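Local coordinates for protein dephospho-CoA kinase (Legionella pneumophila subsp. pneumophila, PDB 4TTR) that probably phosphorylates the 3'-hydroxyl group of dephospho-CoA with ATP, the last step of coenzyme A biosynthesis, at residues A[54-65]-A[73-84]; A[126-134]-A[174-182]. One frame throughout, in Å; residues are numbered along the deposited sequence.

Contact 1 (A[54-65]-A[73-84]). With PO4 (phosphate ion), chain C.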
loop_
_atom_site.group_PDB
_atom_site.type_symbol
_atom_site.label_atom_id
_atom_site.label_comp_id
_atom_site.label_asym_id
_atom_site.label_seq_id
_atom_site.Cartn_x
_atom_site.Cartn_y
_atom_site.Cartn_z
ATOM N N THR A 54 -10.227 9.436 7.937
ATOM C CA THR A 54 -10.439 10.710 7.262
ATOM C C THR A 54 -11.888 10.799 6.792
ATOM O O THR A 54 -12.203 11.491 5.823
ATOM C CB THR A 54 -9.476 10.897 6.076
ATOM O OG1 THR A 54 -9.543 9.761 5.205
ATOM C CG2 THR A 54 -8.057 11.057 6.582
ATOM N N SER A 55 -12.762 10.091 7.501
ATOM C CA SER A 55 -14.203 10.193 7.297
ATOM C C SER A 55 -14.690 11.578 7.685
ATOM O O SER A 55 -13.971 12.337 8.330
ATOM C CB SER A 55 -14.945 9.136 8.121
ATOM O OG SER A 55 -14.967 7.885 7.463
ATOM N N LYS A 56 -15.924 11.889 7.313
ATOM C CA LYS A 56 -16.489 13.211 7.552
ATOM C C LYS A 56 -16.413 13.611 9.031
ATOM O O LYS A 56 -16.898 12.899 9.912
ATOM C CB LYS A 56 -17.941 13.252 7.067
ATOM C CG LYS A 56 -18.336 14.553 6.382
ATOM C CD LYS A 56 -19.765 14.495 5.859
ATOM C CE LYS A 56 -19.809 14.092 4.391
ATOM N NZ LYS A 56 -21.151 13.587 3.984
ATOM N N ASN A 57 -15.789 14.762 9.273
ATOM C CA ASN A 57 -15.665 15.372 10.601
ATOM C C ASN A 57 -14.819 14.593 11.615
ATOM O O ASN A 57 -14.965 14.774 12.824
ATOM C CB ASN A 57 -17.061 15.636 11.179
ATOM C CG ASN A 57 -17.602 16.990 10.773
ATOM O OD1 ASN A 57 -16.933 18.012 10.938
ATOM N ND2 ASN A 57 -18.811 17.007 10.223
ATOM N N THR A 58 -13.905 13.758 11.131
ATOM C CA THR A 58 -12.833 13.261 11.988
ATOM C C THR A 58 -11.816 14.386 12.139
ATOM O O THR A 58 -11.796 15.308 11.323
ATOM C CB THR A 58 -12.132 12.005 11.415
ATOM O OG1 THR A 58 -11.597 12.299 10.118
ATOM C CG2 THR A 58 -13.101 10.841 11.314
ATOM N N PRO A 59 -10.973 14.326 13.182
ATOM C CA PRO A 59 -9.908 15.326 13.335
ATOM C C PRO A 59 -9.004 15.450 12.101
ATOM O O PRO A 59 -8.731 16.566 11.656
ATOM C CB PRO A 59 -9.115 14.809 14.537
ATOM C CG PRO A 59 -10.094 14.006 15.318
ATOM C CD PRO A 59 -11.010 13.381 14.313
ATOM N N CYS A 60 -8.558 14.324 11.552
ATOM C CA CYS A 60 -7.651 14.349 10.402
ATOM C C CYS A 60 -8.330 14.899 9.156
ATOM O O CYS A 60 -7.708 15.595 8.357
ATOM C CB CYS A 60 -7.102 12.951 10.124
ATOM S SG CYS A 60 -5.878 12.419 11.324
ATOM N N TYR A 61 -9.605 14.575 8.992
ATOM C CA TYR A 61 -10.416 15.135 7.921
ATOM C C TYR A 61 -10.424 16.663 8.004
ATOM O O TYR A 61 -10.294 17.353 6.990
ATOM C CB TYR A 61 -11.828 14.558 8.012
ATOM C CG TYR A 61 -12.917 15.294 7.274
ATOM C CD1 TYR A 61 -13.510 16.427 7.821
ATOM C CD2 TYR A 61 -13.395 14.828 6.055
ATOM C CE1 TYR A 61 -14.529 17.089 7.163
ATOM C CE2 TYR A 61 -14.412 15.486 5.386
ATOM C CZ TYR A 61 -14.979 16.613 5.949
ATOM O OH TYR A 61 -15.992 17.274 5.297
ATOM N N GLN A 62 -10.554 17.182 9.220
ATOM C CA GLN A 62 -10.588 18.620 9.446
ATOM C C GLN A 62 -9.241 19.272 9.130
ATOM O O GLN A 62 -9.193 20.332 8.507
ATOM C CB GLN A 62 -10.994 18.919 10.893
ATOM C CG GLN A 62 -12.458 18.587 11.201
ATOM C CD GLN A 62 -12.739 18.398 12.685
ATOM O OE1 GLN A 62 -11.833 18.455 13.516
ATOM N NE2 GLN A 62 -14.005 18.172 13.022
ATOM N N ASP A 63 -8.154 18.637 9.558
ATOM C CA ASP A 63 -6.817 19.183 9.346
ATOM C C ASP A 63 -6.429 19.163 7.869
ATOM O O ASP A 63 -5.742 20.063 7.390
ATOM C CB ASP A 63 -5.781 18.405 10.157
ATOM C CG ASP A 63 -6.028 18.482 11.651
ATOM O OD1 ASP A 63 -6.728 19.414 12.100
ATOM O OD2 ASP A 63 -5.510 17.609 12.377
ATOM N N ILE A 64 -6.862 18.127 7.161
ATOM C CA ILE A 64 -6.603 17.998 5.734
ATOM C C ILE A 64 -7.265 19.138 4.956
ATOM O O ILE A 64 -6.633 19.771 4.109
ATOM C CB ILE A 64 -7.103 16.629 5.208
ATOM C CG1 ILE A 64 -6.150 15.523 5.663
ATOM C CG2 ILE A 64 -7.190 16.612 3.680
ATOM C CD1 ILE A 64 -6.686 14.118 5.479
ATOM N N ILE A 65 -8.533 19.402 5.252
ATOM C CA ILE A 65 -9.284 20.437 4.546
ATOM C C ILE A 65 -8.775 21.828 4.907
ATOM O O ILE A 65 -8.724 22.716 4.055
ATOM C CB ILE A 65 -10.789 20.325 4.850
ATOM C CG1 ILE A 65 -11.335 19.048 4.215
ATOM C CG2 ILE A 65 -11.560 21.538 4.319
ATOM C CD1 ILE A 65 -12.671 18.615 4.763
ATOM N N VAL A 73 -12.454 19.463 -0.932
ATOM C CA VAL A 73 -13.771 19.107 -0.405
ATOM C C VAL A 73 -14.779 18.982 -1.540
ATOM O O VAL A 73 -15.096 19.968 -2.198
ATOM C CB VAL A 73 -14.308 20.160 0.596
ATOM C CG1 VAL A 73 -15.279 19.514 1.577
ATOM C CG2 VAL A 73 -13.174 20.840 1.339
ATOM N N LEU A 74 -15.286 17.776 -1.770
ATOM C CA LEU A 74 -16.340 17.582 -2.758
ATOM C C LEU A 74 -17.633 18.234 -2.273
ATOM O O LEU A 74 -17.755 18.573 -1.096
ATOM C CB LEU A 74 -16.571 16.096 -3.023
ATOM C CG LEU A 74 -15.393 15.301 -3.583
ATOM C CD1 LEU A 74 -15.720 13.818 -3.575
ATOM C CD2 LEU A 74 -15.047 15.764 -4.987
ATOM N N ASN A 75 -18.594 18.407 -3.175
ATOM C CA ASN A 75 -19.906 18.927 -2.800
ATOM C C ASN A 75 -20.526 18.042 -1.724
ATOM O O ASN A 75 -21.295 18.511 -0.888
ATOM C CB ASN A 75 -20.830 19.012 -4.018
ATOM C CG ASN A 75 -20.318 19.973 -5.079
ATOM O OD1 ASN A 75 -19.700 20.991 -4.767
ATOM N ND2 ASN A 75 -20.575 19.651 -6.343
ATOM N N ASN A 76 -20.172 16.760 -1.764
ATOM C CA ASN A 76 -20.556 15.789 -0.739
ATOM C C ASN A 76 -20.211 16.211 0.682
ATOM O O ASN A 76 -20.884 15.819 1.634
ATOM C CB ASN A 76 -19.866 14.446 -1.000
ATOM C CG ASN A 76 -20.558 13.619 -2.056
ATOM O OD1 ASN A 76 -21.728 13.833 -2.367
ATOM N ND2 ASN A 76 -19.837 12.650 -2.605
ATOM N N GLY A 77 -19.138 16.983 0.819
ATOM C CA GLY A 77 -18.505 17.180 2.109
ATOM C C GLY A 77 -17.518 16.052 2.355
ATOM O O GLY A 77 -16.840 16.013 3.379
ATOM N N GLU A 78 -17.447 15.123 1.404
ATOM C CA GLU A 78 -16.458 14.056 1.425
ATOM C C GLU A 78 -15.153 14.569 0.820
ATOM O O GLU A 78 -15.164 15.499 0.013
ATOM C CB GLU A 78 -16.971 12.840 0.648
ATOM C CG GLU A 78 -16.504 11.508 1.190
ATOM C CD GLU A 78 -17.070 11.213 2.567
ATOM O OE1 GLU A 78 -18.311 11.225 2.721
ATOM O OE2 GLU A 78 -16.273 10.977 3.498
ATOM N N LEU A 79 -14.032 13.971 1.206
ATOM C CA LEU A 79 -12.740 14.371 0.658
ATOM C C LEU A 79 -12.622 13.998 -0.813
ATOM O O LEU A 79 -13.079 12.935 -1.236
ATOM C CB LEU A 79 -11.595 13.728 1.438
ATOM C CG LEU A 79 -11.240 14.308 2.809
ATOM C CD1 LEU A 79 -10.111 13.499 3.425
ATOM C CD2 LEU A 79 -10.850 15.773 2.711
ATOM N N ASP A 80 -12.017 14.891 -1.588
ATOM C CA ASP A 80 -11.669 14.604 -2.972
ATOM C C ASP A 80 -10.362 13.822 -2.989
ATOM O O ASP A 80 -9.279 14.399 -3.109
ATOM C CB ASP A 80 -11.543 15.896 -3.782
ATOM C CG ASP A 80 -11.377 15.643 -5.271
ATOM O OD1 ASP A 80 -11.013 14.512 -5.660
ATOM O OD2 ASP A 80 -11.611 16.583 -6.057
ATOM N N ARG A 81 -10.471 12.504 -2.872
ATOM C CA ARG A 81 -9.303 11.653 -2.692
ATOM C C ARG A 81 -8.454 11.553 -3.954
ATOM O O ARG A 81 -7.236 11.407 -3.869
ATOM C CB ARG A 81 -9.742 10.265 -2.232
ATOM C CG ARG A 81 -10.342 10.286 -0.839
ATOM C CD ARG A 81 -10.698 8.901 -0.341
ATOM N NE ARG A 81 -11.493 8.963 0.885
ATOM C CZ ARG A 81 -11.008 9.287 2.080
ATOM N NH1 ARG A 81 -9.725 9.591 2.226
ATOM N NH2 ARG A 81 -11.811 9.311 3.134
ATOM N N LYS A 82 -9.094 11.633 -5.116
ATOM C CA LYS A 82 -8.370 11.662 -6.384
ATOM C C LYS A 82 -7.466 12.887 -6.410
ATOM O O LYS A 82 -6.282 12.792 -6.728
ATOM C CB LYS A 82 -9.339 11.686 -7.571
ATOM C CG LYS A 82 -8.955 10.763 -8.726
ATOM C CD LYS A 82 -7.732 11.259 -9.489
ATOM C CE LYS A 82 -8.122 12.051 -10.731
ATOM N NZ LYS A 82 -6.929 12.524 -11.491
ATOM N N ARG A 83 -8.034 14.036 -6.052
ATOM C CA ARG A 83 -7.288 15.286 -6.053
ATOM C C ARG A 83 -6.141 15.237 -5.056
ATOM O O ARG A 83 -5.027 15.666 -5.356
ATOM C CB ARG A 83 -8.207 16.465 -5.736
ATOM C CG ARG A 83 -7.479 17.792 -5.676
ATOM C CD ARG A 83 -8.441 18.963 -5.680
ATOM N NE ARG A 83 -7.732 20.243 -5.689
ATOM C CZ ARG A 83 -7.310 20.866 -6.787
ATOM N NH1 ARG A 83 -7.513 20.338 -7.989
ATOM N NH2 ARG A 83 -6.675 22.022 -6.682
ATOM N N ILE A 84 -6.415 14.715 -3.866
ATOM C CA ILE A 84 -5.389 14.615 -2.838
ATOM C C ILE A 84 -4.242 13.728 -3.327
ATOM O O ILE A 84 -3.077 14.084 -3.162
ATOM C CB ILE A 84 -5.972 14.081 -1.514
ATOM C CG1 ILE A 84 -6.845 15.167 -0.883
ATOM C CG2 ILE A 84 -4.861 13.683 -0.542
ATOM C CD1 ILE A 84 -7.652 14.732 0.328
HETATM P P PO4 C . -6.249 9.479 1.756
HETATM O O1 PO4 C . -6.864 10.783 1.307
HETATM O O2 PO4 C . -4.828 9.385 1.251
HETATM O O3 PO4 C . -7.059 8.331 1.202
HETATM O O4 PO4 C . -6.250 9.410 3.264
#
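Within the helical part of the kinase that lies off the parallel sheet, the turn and first helical residues of 54-65 pack against the loop 73-80 and the start of helix 81-90, with Leu79 wedged between Thr54, Tyr61, Ile64 and Ile65. The two methyls of Leu79 part: CD1 lies 3.8 Å from Thr54 CB, while CD2 reaches Ile65 CG1 at 3.6 Å and also meets Ile64. Tyr61, its CG anti to the backbone N (chi1 162°), runs past Leu79 in the opposite direction and extends to the loop, where Gly77 O sits at the ring edge, near its plane; the 2.4 Å between Tyr61 OH and Gly77 O is implausibly short, so the exact length is doubtful. Ile65 CD1 lies above one ring face and Lys56 CA and Asn57 N above the opposite one, each toward the rim. Further out, Ile65 CG2 presses on Val73 CG2 at a tight 3.5 Å. Lys56, bent at chi3 (-95°), makes a weak hydrogen bond from NZ to Asn76 O and a long salt bridge to Glu78.

At the other end, the extended Arg81 grips one atom end-on: NH1 and NH2 both donate, in the guanidinium plane, to Thr54 OG1, at 3.0 and 3.1 Å. The hydroxyl's own proton lies within reach of Ala50 O, its main partner in helix 46-52, and Lys51 O. Arg81 NH1 adds a weak bond to a phosphate ion, probably from the crystallisation liquor. Thr58 and Asp80 accept from Tyr61 N and Arg83 N, the side-chain N-caps of helices 59-68 and 81-90.

Contact 2 (A[126-134]-A[174-182])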
loop_
_atom_site.group_PDB
_atom_site.type_symbol
_atom_site.label_atom_id
_atom_site.label_comp_id
_atom_site.label_asym_id
_atom_site.label_seq_id
_atom_site.Cartn_x
_atom_site.Cartn_y
_atom_site.Cartn_z
ATOM N N ILE A 126 1.089 -1.443 2.953
ATOM C CA ILE A 126 1.629 -0.121 3.242
ATOM C C ILE A 126 2.050 0.562 1.935
ATOM O O ILE A 126 2.125 -0.095 0.896
ATOM C CB ILE A 126 2.821 -0.226 4.221
ATOM C CG1 ILE A 126 3.924 -1.106 3.629
ATOM C CG2 ILE A 126 2.341 -0.785 5.548
ATOM C CD1 ILE A 126 5.097 -1.358 4.560
ATOM N N PRO A 127 2.307 1.884 1.969
ATOM C CA PRO A 127 2.668 2.557 0.713
ATOM C C PRO A 127 4.066 2.205 0.205
ATOM O O PRO A 127 4.921 1.781 0.982
ATOM C CB PRO A 127 2.584 4.047 1.072
ATOM C CG PRO A 127 2.788 4.097 2.535
ATOM C CD PRO A 127 2.163 2.844 3.080
ATOM N N LEU A 128 4.280 2.396 -1.094
ATOM C CA LEU A 128 5.547 2.067 -1.746
ATOM C C LEU A 128 6.746 2.718 -1.055
ATOM O O LEU A 128 7.742 2.052 -0.757
ATOM C CB LEU A 128 5.493 2.496 -3.215
ATOM C CG LEU A 128 6.772 2.362 -4.047
ATOM C CD1 LEU A 128 7.188 0.905 -4.183
ATOM C CD2 LEU A 128 6.568 2.999 -5.414
ATOM N N LEU A 129 6.638 4.020 -0.807
ATOM C CA LEU A 129 7.704 4.788 -0.169
ATOM C C LEU A 129 7.429 4.981 1.318
ATOM O O LEU A 129 7.490 6.099 1.830
ATOM C CB LEU A 129 7.854 6.151 -0.846
ATOM C CG LEU A 129 8.141 6.131 -2.345
ATOM C CD1 LEU A 129 7.956 7.526 -2.912
ATOM C CD2 LEU A 129 9.547 5.619 -2.619
ATOM N N PHE A 130 7.128 3.886 2.008
ATOM C CA PHE A 130 6.792 3.956 3.421
ATOM C C PHE A 130 8.000 4.380 4.251
ATOM O O PHE A 130 9.136 3.995 3.966
ATOM C CB PHE A 130 6.256 2.608 3.916
ATOM C CG PHE A 130 7.287 1.513 3.952
ATOM C CD1 PHE A 130 7.588 0.786 2.813
ATOM C CD2 PHE A 130 7.944 1.202 5.131
ATOM C CE1 PHE A 130 8.531 -0.223 2.847
ATOM C CE2 PHE A 130 8.888 0.193 5.171
ATOM C CZ PHE A 130 9.181 -0.519 4.029
ATOM N N ASN A 131 7.743 5.191 5.272
ATOM C CA ASN A 131 8.779 5.586 6.214
ATOM C C ASN A 131 9.120 4.407 7.112
ATOM O O ASN A 131 8.266 3.908 7.847
ATOM C CB ASN A 131 8.318 6.785 7.052
ATOM C CG ASN A 131 9.436 7.380 7.894
ATOM O OD1 ASN A 131 10.456 6.740 8.144
ATOM N ND2 ASN A 131 9.243 8.616 8.335
ATOM N N LYS A 132 10.372 3.965 7.048
ATOM C CA LYS A 132 10.801 2.791 7.801
ATOM C C LYS A 132 10.713 3.066 9.295
ATOM O O LYS A 132 10.361 2.186 10.078
ATOM C CB LYS A 132 12.232 2.387 7.433
ATOM C CG LYS A 132 12.656 2.749 6.021
ATOM C CD LYS A 132 13.903 1.995 5.610
ATOM C CE LYS A 132 13.576 0.943 4.568
ATOM N NZ LYS A 132 14.711 0.010 4.340
ATOM N N HIS A 133 11.031 4.298 9.685
ATOM C CA HIS A 133 10.986 4.698 11.088
ATOM C C HIS A 133 9.578 4.563 11.653
ATOM O O HIS A 133 9.396 4.490 12.867
ATOM C CB HIS A 133 11.481 6.139 11.254
ATOM C CG HIS A 133 12.941 6.315 10.970
ATOM N ND1 HIS A 133 13.700 5.355 10.332
ATOM C CD2 HIS A 133 13.785 7.339 11.241
ATOM C CE1 HIS A 133 14.944 5.783 10.221
ATOM N NE2 HIS A 133 15.023 6.984 10.765
ATOM N N HIS A 134 8.586 4.535 10.769
ATOM C CA HIS A 134 7.196 4.373 11.178
ATOM C C HIS A 134 6.775 2.901 11.146
ATOM O O HIS A 134 5.759 2.528 11.740
ATOM C CB HIS A 134 6.283 5.216 10.282
ATOM C CG HIS A 134 6.429 6.692 10.497
ATOM N ND1 HIS A 134 5.603 7.619 9.898
ATOM C CD2 HIS A 134 7.306 7.397 11.248
ATOM C CE1 HIS A 134 5.964 8.834 10.276
ATOM N NE2 HIS A 134 6.996 8.728 11.092
ATOM N N PRO A 174 8.133 7.009 -8.578
ATOM C CA PRO A 174 9.389 7.026 -7.825
ATOM C C PRO A 174 10.325 5.922 -8.284
ATOM O O PRO A 174 9.860 4.845 -8.656
ATOM C CB PRO A 174 8.947 6.790 -6.375
ATOM C CG PRO A 174 7.462 6.973 -6.364
ATOM C CD PRO A 174 6.991 6.628 -7.731
ATOM N N ASN A 175 11.626 6.183 -8.265
ATOM C CA ASN A 175 12.588 5.146 -8.597
ATOM C C ASN A 175 12.539 4.065 -7.531
ATOM O O ASN A 175 12.397 4.355 -6.342
ATOM C CB ASN A 175 13.993 5.727 -8.729
ATOM C CG ASN A 175 14.063 6.835 -9.759
ATOM O OD1 ASN A 175 13.939 6.591 -10.959
ATOM N ND2 ASN A 175 14.261 8.064 -9.295
ATOM N N LEU A 176 12.638 2.816 -7.972
ATOM C CA LEU A 176 12.423 1.673 -7.100
ATOM C C LEU A 176 13.732 1.057 -6.635
ATOM O O LEU A 176 13.723 0.154 -5.802
ATOM C CB LEU A 176 11.588 0.616 -7.822
ATOM C CG LEU A 176 10.308 1.121 -8.480
ATOM C CD1 LEU A 176 9.715 0.047 -9.380
ATOM C CD2 LEU A 176 9.311 1.552 -7.419
ATOM N N GLU A 177 14.845 1.543 -7.180
ATOM C CA GLU A 177 16.164 0.976 -6.902
ATOM C C GLU A 177 16.396 0.760 -5.408
ATOM O O GLU A 177 16.789 -0.327 -4.983
ATOM C CB GLU A 177 17.261 1.882 -7.472
ATOM C CG GLU A 177 18.677 1.354 -7.279
ATOM C CD GLU A 177 19.719 2.197 -7.997
ATOM O OE1 GLU A 177 19.347 3.222 -8.608
ATOM O OE2 GLU A 177 20.912 1.831 -7.952
ATOM N N GLN A 178 16.129 1.791 -4.614
ATOM C CA GLN A 178 16.357 1.726 -3.176
ATOM C C GLN A 178 15.383 0.760 -2.501
ATOM O O GLN A 178 15.767 -0.005 -1.615
ATOM C CB GLN A 178 16.231 3.122 -2.565
ATOM C CG GLN A 178 16.826 3.252 -1.174
ATOM C CD GLN A 178 16.741 4.668 -0.636
ATOM O OE1 GLN A 178 16.298 4.888 0.492
ATOM N NE2 GLN A 178 17.172 5.637 -1.440
ATOM N N ARG A 179 14.125 0.794 -2.928
ATOM C CA ARG A 179 13.098 -0.066 -2.355
ATOM C C ARG A 179 13.241 -1.516 -2.825
ATOM O O ARG A 179 12.851 -2.443 -2.116
ATOM C CB ARG A 179 11.708 0.466 -2.710
ATOM C CG ARG A 179 11.419 1.858 -2.167
ATOM C CD ARG A 179 11.393 1.889 -0.642
ATOM N NE ARG A 179 11.239 3.250 -0.131
ATOM C CZ ARG A 179 10.815 3.557 1.092
ATOM N NH1 ARG A 179 10.480 2.602 1.952
ATOM N NH2 ARG A 179 10.716 4.828 1.451
ATOM N N LEU A 180 13.790 -1.708 -4.020
ATOM C CA LEU A 180 14.050 -3.048 -4.539
ATOM C C LEU A 180 15.176 -3.702 -3.747
ATOM O O LEU A 180 15.106 -4.882 -3.403
ATOM C CB LEU A 180 14.411 -2.998 -6.026
ATOM C CG LEU A 180 13.276 -2.803 -7.035
ATOM C CD1 LEU A 180 13.848 -2.366 -8.371
ATOM C CD2 LEU A 180 12.461 -4.080 -7.208
ATOM N N GLU A 181 16.213 -2.924 -3.458
ATOM C CA GLU A 181 17.323 -3.398 -2.640
ATOM C C GLU A 181 16.860 -3.787 -1.238
ATOM O O GLU A 181 17.258 -4.824 -0.710
ATOM C CB GLU A 181 18.407 -2.323 -2.547
ATOM C CG GLU A 181 19.186 -2.113 -3.835
ATOM C CD GLU A 181 20.061 -0.877 -3.788
ATOM O OE1 GLU A 181 21.253 -0.999 -3.439
ATOM O OE2 GLU A 181 19.553 0.222 -4.096
ATOM N N ALA A 182 16.014 -2.950 -0.646
ATOM C CA ALA A 182 15.588 -3.137 0.736
ATOM C C ALA A 182 14.639 -4.320 0.885
ATOM O O ALA A 182 14.662 -5.018 1.896
ATOM C CB ALA A 182 14.926 -1.869 1.258
#
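Polar contacts centre on Arg179, whose guanidinium reaches the loop after strand 122-125 and meets Phe130 O in its own plane. NH1 forms the shorter hydrogen bond, 2.8 Å to Phe130 O, in the carbonyl plane and on a lone pair; NH2 adds a weak one to the same oxygen at 3.1 Å. A bend at chi2 (-64°) brings one guanidinium face in over Leu128 O and Leu129 CA.

The same group makes a cation-pi interaction: Arg179 CZ stands 4.9 Å from the centroid of the Phe130 ring, over its face. NH1 makes the approach, 3.5 Å from Phe130 CD1 and toward the rim; with the planes 54° apart, the groups are inclined, not stacked. Ile126 CD1 covers the opposite face, and Val141 and Thr22 of the sheet also touch this phenyl group.

Apolar contacts complete the join. Leu129 CD1 rests 3.5 Å from Pro174 CG, and Leu128 CD2 meets Leu176 CD2 at 3.7 Å, the two leucines crossing at about a right angle.

One guanidinium thus serves a backbone carbonyl at its edge and an aromatic face, which together would restrict its rotation and tie the loop to helix 177-182.

Contact 1 closes before contact 2 opens along the chain, and the two never touch: their centres are 26 Å apart and their nearest atoms about 12 Å. Contact 1 joins the starts of helices 59-68 and 81-90 in the peripheral helical region, where Thr54 and Ile64 also rest on helix 92-115. That long helix leads into strand 122-125, whose following loop forms one side of contact 2; His134 of this loop stacks on His103 of the same helix. Contact 2 lies closer to the five-stranded parallel sheet, the side chain of Leu128 about 6 Å from that of Lys29 in the predicted ATP-binding P-loop. It thus joins segments near the nucleotide site, while contact 1 organises outlying helices.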